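Local coordinates for 27kDa outer membrane protein (Silicibacter pomeroyi, PDB 3GYK) that probably acts as a thiol-disulfide oxidoreductase, this piece being the DsbA-like thioredoxin domain of a longer protein, at residues D23-E28 and N53-Y58; E85-A90 and R108-D113. One frame throughout, in Å; residues are numbered along the deposited sequence. Where two conformers were deposited one is given.

How the contacts relate
Contact 1 (D23-E28 with N53-Y58) lies in the buried sheet of the thioredoxin fold, while contact 2 (E85-A90 with R108-D113) lies farther out, partly buried, among the added helices. Their centres are about 22 Å apart. In contact 1, backbone hydrogen bonds join two parallel strands, and one side-chain bond, from R55 to T25, reinforces the pairing on one face, with a water joining E28 and Y58 at one end; contact 2 is made by apolar side chains of helix 84-92 and of the turn that ends helix 100-109. They hold different elements, yet they meet at Y58, whose ring packs against H88 and whose OH atom lies 3.1 Å from CH2 of W89, so helix 84-92 packs against the sheet at Y58.

Contact 1 (D23-E28 and N53-Y58); sequences DVTVVE and NVRLVY
The chi1 of T25 (-62°) sets CG2 opposite the backbone N and brings OG1 beside NH1 of R55, whose chain runs extended from CG to NE and lies alongside, pointing the same way. NH1 of R55 donates to OG1 of T25 at 2.9 Å, almost in the guanidinium plane. The arginine's NH2 also reaches O of F9; arginine suits this partly exposed place because its long chain carries several N-H groups to separate acceptors. The strands are the two parallel arms of a beta-alpha-beta unit of the thioredoxin fold, with helix 35-50 as the crossover. R55 N bonds to O of V24 at 2.9 Å and V26 N to O of R55 at 2.8 Å; V57 N then bonds to O of V26, and E28 N to O of V57. Branched valines suit such extended backbone. V24, V26, V54 and L56 share the face turned to helices 35-50 and 161-174, where CG1 of V26 meets CD1 of L56 at 4.0 Å. On the other face CG2 of T25 touches CG2 of V57 at 3.6 Å. D23 N makes only weak bonds to N53, and OD1 of D23 has its salt bridge with R172. At the other end the E28 carboxylate stands nearly perpendicular to the Y58 ring, and a water joins them, donating to OE1 of E28 at 2.8 Å and lying 2.7 Å from OH of Y58.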
# COMPACT_ATOMS: atom_id res chain seq x y z
N ASP A 23 13.11 -3.00 -12.14
CA ASP A 23 12.70 -2.70 -13.54
C ASP A 23 11.21 -2.93 -13.81
O ASP A 23 10.74 -2.64 -14.92
CB ASP A 23 13.57 -3.44 -14.57
CG ASP A 23 13.33 -4.94 -14.57
OD1 ASP A 23 12.64 -5.47 -13.68
OD2 ASP A 23 13.89 -5.60 -15.48
N VAL A 24 10.51 -3.48 -12.83
CA VAL A 24 9.04 -3.64 -12.87
C VAL A 24 8.47 -3.03 -11.60
O VAL A 24 8.91 -3.37 -10.48
CB VAL A 24 8.64 -5.12 -12.98
CG1 VAL A 24 7.11 -5.31 -12.84
CG2 VAL A 24 9.12 -5.68 -14.28
N THR A 25 7.50 -2.12 -11.77
CA THR A 25 6.76 -1.57 -10.63
C THR A 25 5.41 -2.25 -10.45
O THR A 25 4.63 -2.37 -11.41
CB THR A 25 6.52 -0.05 -10.78
OG1 THR A 25 7.79 0.61 -10.80
CG2 THR A 25 5.72 0.52 -9.59
N VAL A 26 5.16 -2.71 -9.22
CA VAL A 26 3.85 -3.24 -8.83
C VAL A 26 3.20 -2.22 -7.92
O VAL A 26 3.82 -1.82 -6.92
CB VAL A 26 3.97 -4.60 -8.09
CG1 VAL A 26 2.60 -5.02 -7.51
CG2 VAL A 26 4.52 -5.66 -9.03
N VAL A 27 2.00 -1.77 -8.26
CA VAL A 27 1.29 -0.86 -7.36
C VAL A 27 0.17 -1.63 -6.68
O VAL A 27 -0.55 -2.36 -7.36
CB VAL A 27 0.66 0.32 -8.16
CG1 VAL A 27 -0.03 1.28 -7.21
CG2 VAL A 27 1.76 1.05 -8.99
N GLU A 28 -0.00 -1.48 -5.36
CA GLU A 28 -1.14 -2.13 -4.69
C GLU A 28 -2.00 -1.04 -4.06
O GLU A 28 -1.48 -0.12 -3.42
CB GLU A 28 -0.65 -3.07 -3.57
CG GLU A 28 -1.85 -3.81 -2.92
CD GLU A 28 -1.48 -4.73 -1.75
OE1 GLU A 28 -0.28 -4.89 -1.45
OE2 GLU A 28 -2.44 -5.25 -1.10
N ASN A 53 14.22 -7.47 -8.03
CA ASN A 53 14.18 -6.44 -9.07
C ASN A 53 12.76 -5.89 -9.25
O ASN A 53 12.40 -5.37 -10.31
CB ASN A 53 14.77 -7.00 -10.38
CG ASN A 53 15.27 -5.91 -11.32
OD1 ASN A 53 15.59 -4.79 -10.90
ND2 ASN A 53 15.40 -6.25 -12.60
N VAL A 54 11.95 -6.03 -8.20
CA VAL A 54 10.55 -5.53 -8.20
C VAL A 54 10.50 -4.33 -7.26
O VAL A 54 10.98 -4.36 -6.12
CB VAL A 54 9.56 -6.61 -7.72
CG1 VAL A 54 8.17 -6.01 -7.40
CG2 VAL A 54 9.40 -7.73 -8.80
N ARG A 55 9.96 -3.24 -7.78
CA ARG A 55 9.67 -2.04 -7.05
C ARG A 55 8.20 -2.07 -6.67
O ARG A 55 7.36 -2.33 -7.53
CB ARG A 55 9.86 -0.90 -8.01
CG ARG A 55 9.75 0.45 -7.45
CD ARG A 55 10.43 1.30 -8.54
NE ARG A 55 10.36 2.68 -8.17
CZ ARG A 55 9.33 3.46 -8.44
NH1 ARG A 55 8.30 2.99 -9.14
NH2 ARG A 55 9.35 4.72 -8.02
N LEU A 56 7.87 -1.76 -5.42
CA LEU A 56 6.48 -1.88 -4.95
C LEU A 56 5.96 -0.54 -4.44
O LEU A 56 6.51 0.01 -3.48
CB LEU A 56 6.43 -2.91 -3.82
CG LEU A 56 5.10 -3.08 -3.10
CD1 LEU A 56 4.13 -3.75 -4.04
CD2 LEU A 56 5.34 -3.94 -1.90
N VAL A 57 4.91 -0.02 -5.08
CA VAL A 57 4.38 1.32 -4.79
C VAL A 57 3.03 1.13 -4.08
O VAL A 57 2.18 0.35 -4.54
CB VAL A 57 4.22 2.20 -6.08
CG1 VAL A 57 3.34 3.45 -5.80
CG2 VAL A 57 5.59 2.62 -6.62
N TYR A 58 2.83 1.84 -2.98
CA TYR A 58 1.59 1.68 -2.21
C TYR A 58 0.63 2.85 -2.36
O TYR A 58 1.03 4.02 -2.21
CB TYR A 58 1.94 1.49 -0.74
CG TYR A 58 2.30 0.08 -0.34
CD1 TYR A 58 2.24 -0.98 -1.25
CD2 TYR A 58 2.64 -0.20 0.96
CE1 TYR A 58 2.52 -2.30 -0.85
CE2 TYR A 58 2.93 -1.50 1.37
CZ TYR A 58 2.86 -2.54 0.47
OH TYR A 58 3.16 -3.82 0.89
O HOH W 1 1.44 -5.82 0.49

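Contact 2 (E85-A90 and R108-D113); sequences EAFHWA and REVGLD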
# COMPACT_ATOMS: atom_id res chain seq x y z
N GLU A 85 7.06 1.08 6.67
CA GLU A 85 7.03 -0.32 6.27
C GLU A 85 6.70 -1.26 7.46
O GLU A 85 5.84 -2.13 7.33
CB GLU A 85 8.34 -0.76 5.59
CG GLU A 85 8.27 -2.20 5.09
CD GLU A 85 9.48 -2.66 4.28
OE1 GLU A 85 10.29 -1.79 3.84
OE2 GLU A 85 9.62 -3.90 4.09
N ALA A 86 7.39 -1.07 8.59
CA ALA A 86 7.18 -1.94 9.74
C ALA A 86 5.73 -1.81 10.22
O ALA A 86 5.08 -2.81 10.57
CB ALA A 86 8.13 -1.58 10.86
N PHE A 87 5.22 -0.58 10.20
CA PHE A 87 3.84 -0.33 10.66
C PHE A 87 2.81 -0.95 9.71
O PHE A 87 1.84 -1.60 10.15
CB PHE A 87 3.64 1.18 10.81
CG PHE A 87 2.39 1.59 11.59
CD1 PHE A 87 1.81 0.76 12.56
CD2 PHE A 87 1.82 2.85 11.35
CE1 PHE A 87 0.68 1.18 13.28
CE2 PHE A 87 0.69 3.28 12.05
CZ PHE A 87 0.12 2.45 13.03
N HIS A 88 3.04 -0.81 8.40
CA HIS A 88 2.19 -1.42 7.39
C HIS A 88 2.08 -2.93 7.57
O HIS A 88 0.96 -3.46 7.58
CB HIS A 88 2.69 -1.10 5.97
CG HIS A 88 1.98 -1.88 4.92
ND1 HIS A 88 0.79 -1.47 4.38
CD2 HIS A 88 2.26 -3.07 4.33
CE1 HIS A 88 0.36 -2.35 3.50
NE2 HIS A 88 1.24 -3.35 3.46
N TRP A 89 3.22 -3.62 7.69
CA TRP A 89 3.20 -5.07 7.85
C TRP A 89 2.49 -5.45 9.15
O TRP A 89 1.76 -6.46 9.18
CB TRP A 89 4.63 -5.68 7.85
CG TRP A 89 5.42 -5.52 6.54
CD1 TRP A 89 6.73 -5.10 6.43
CD2 TRP A 89 4.96 -5.75 5.20
NE1 TRP A 89 7.10 -5.06 5.10
CE2 TRP A 89 6.04 -5.46 4.32
CE3 TRP A 89 3.75 -6.21 4.64
CZ2 TRP A 89 5.94 -5.59 2.92
CZ3 TRP A 89 3.64 -6.34 3.24
CH2 TRP A 89 4.74 -6.04 2.40
N ALA A 90 2.68 -4.66 10.20
CA ALA A 90 2.11 -5.01 11.52
C ALA A 90 0.59 -4.83 11.54
O ALA A 90 -0.14 -5.65 12.12
CB ALA A 90 2.77 -4.19 12.63
N ARG A 108 2.23 1.45 19.04
CA ARG A 108 3.09 1.26 20.20
C ARG A 108 4.02 0.07 19.98
O ARG A 108 5.23 0.17 20.16
CB ARG A 108 2.27 1.05 21.48
CG ARG A 108 1.34 2.19 21.85
CD ARG A 108 0.88 2.10 23.32
NE ARG A 108 0.07 0.92 23.61
CZ ARG A 108 -1.23 0.81 23.32
NH1 ARG A 108 -1.88 1.83 22.74
NH2 ARG A 108 -1.89 -0.30 23.63
N GLU A 109 3.43 -1.05 19.56
CA GLU A 109 4.17 -2.30 19.32
C GLU A 109 5.36 -2.12 18.37
O GLU A 109 6.43 -2.70 18.60
CB GLU A 109 3.25 -3.40 18.80
CG GLU A 109 2.31 -3.95 19.85
CD GLU A 109 1.69 -5.30 19.48
OE1 GLU A 109 1.92 -5.82 18.36
OE2 GLU A 109 0.98 -5.86 20.34
N VAL A 110 5.19 -1.28 17.35
CA VAL A 110 6.28 -1.02 16.38
C VAL A 110 7.18 0.16 16.79
O VAL A 110 8.10 0.53 16.07
CB VAL A 110 5.78 -0.86 14.91
CG1 VAL A 110 4.99 -2.07 14.46
CG2 VAL A 110 4.99 0.42 14.70
N GLY A 111 6.89 0.74 17.95
CA GLY A 111 7.77 1.75 18.52
C GLY A 111 7.51 3.18 18.10
O GLY A 111 8.37 4.05 18.29
N LEU A 112 6.31 3.44 17.58
CA LEU A 112 5.90 4.80 17.26
C LEU A 112 5.53 5.59 18.50
O LEU A 112 4.95 5.05 19.46
CB LEU A 112 4.73 4.79 16.29
CG LEU A 112 5.09 4.32 14.89
CD1 LEU A 112 3.82 3.89 14.13
CD2 LEU A 112 5.84 5.42 14.11
N ASP A 113 5.87 6.88 18.48
CA ASP A 113 5.40 7.86 19.45
C ASP A 113 3.98 8.21 19.01
O ASP A 113 3.81 8.84 17.97
CB ASP A 113 6.30 9.10 19.36
CG ASP A 113 5.83 10.25 20.23
OD1 ASP A 113 4.62 10.40 20.49
OD2 ASP A 113 6.70 11.05 20.63
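Apolar packing joins F87 and A90 of helix 84-92 to V110 and L112. CD1 of L112 sits over one face of the F87 ring, 3.7 Å from its centroid and 15° off the normal, a CH-pi contact; the two side chains cross at about a right angle. V110 straddles the helix surface with its two methyls: CG1 rests on CB of A90 at 3.6 Å, while CG2 lies 3.8 Å from CD1 of F87. Its first torsion (chi1 -56°) sets CG1 anti to the carbonyl carbon, over A90, and puts CG2 between the backbone N and the carbonyl carbon, by F87. Alanine suits position 90 because its short side chain lets V110 come close to the helix. The ring of F87 also packs on V103 and A107 of helix 100-109, so an alanine here would probably leave CD1 of L112 and CG2 of V110 without the surface they rest on and open a gap between the two helices.

The backbone turn that presents V110 and L112 is a Schellman motif ending helix 100-109 within the helical part of this DsbA-like thioredoxin domain. G111 N bonds back to O of R108 at 2.8 Å, and G111 has positive phi (89°), where a side chain would jam against the preceding carbonyl; glycine fits. Two residues on, D113 N-caps helix 114-120, its OD1 accepting from N of Q116.

Polar bonding within helix 84-92 lies away from V110 and L112: NE1 of W89 donates to OE2 of E85 at 3.0 Å, nearly straight and using the carboxylate's anti lone pair.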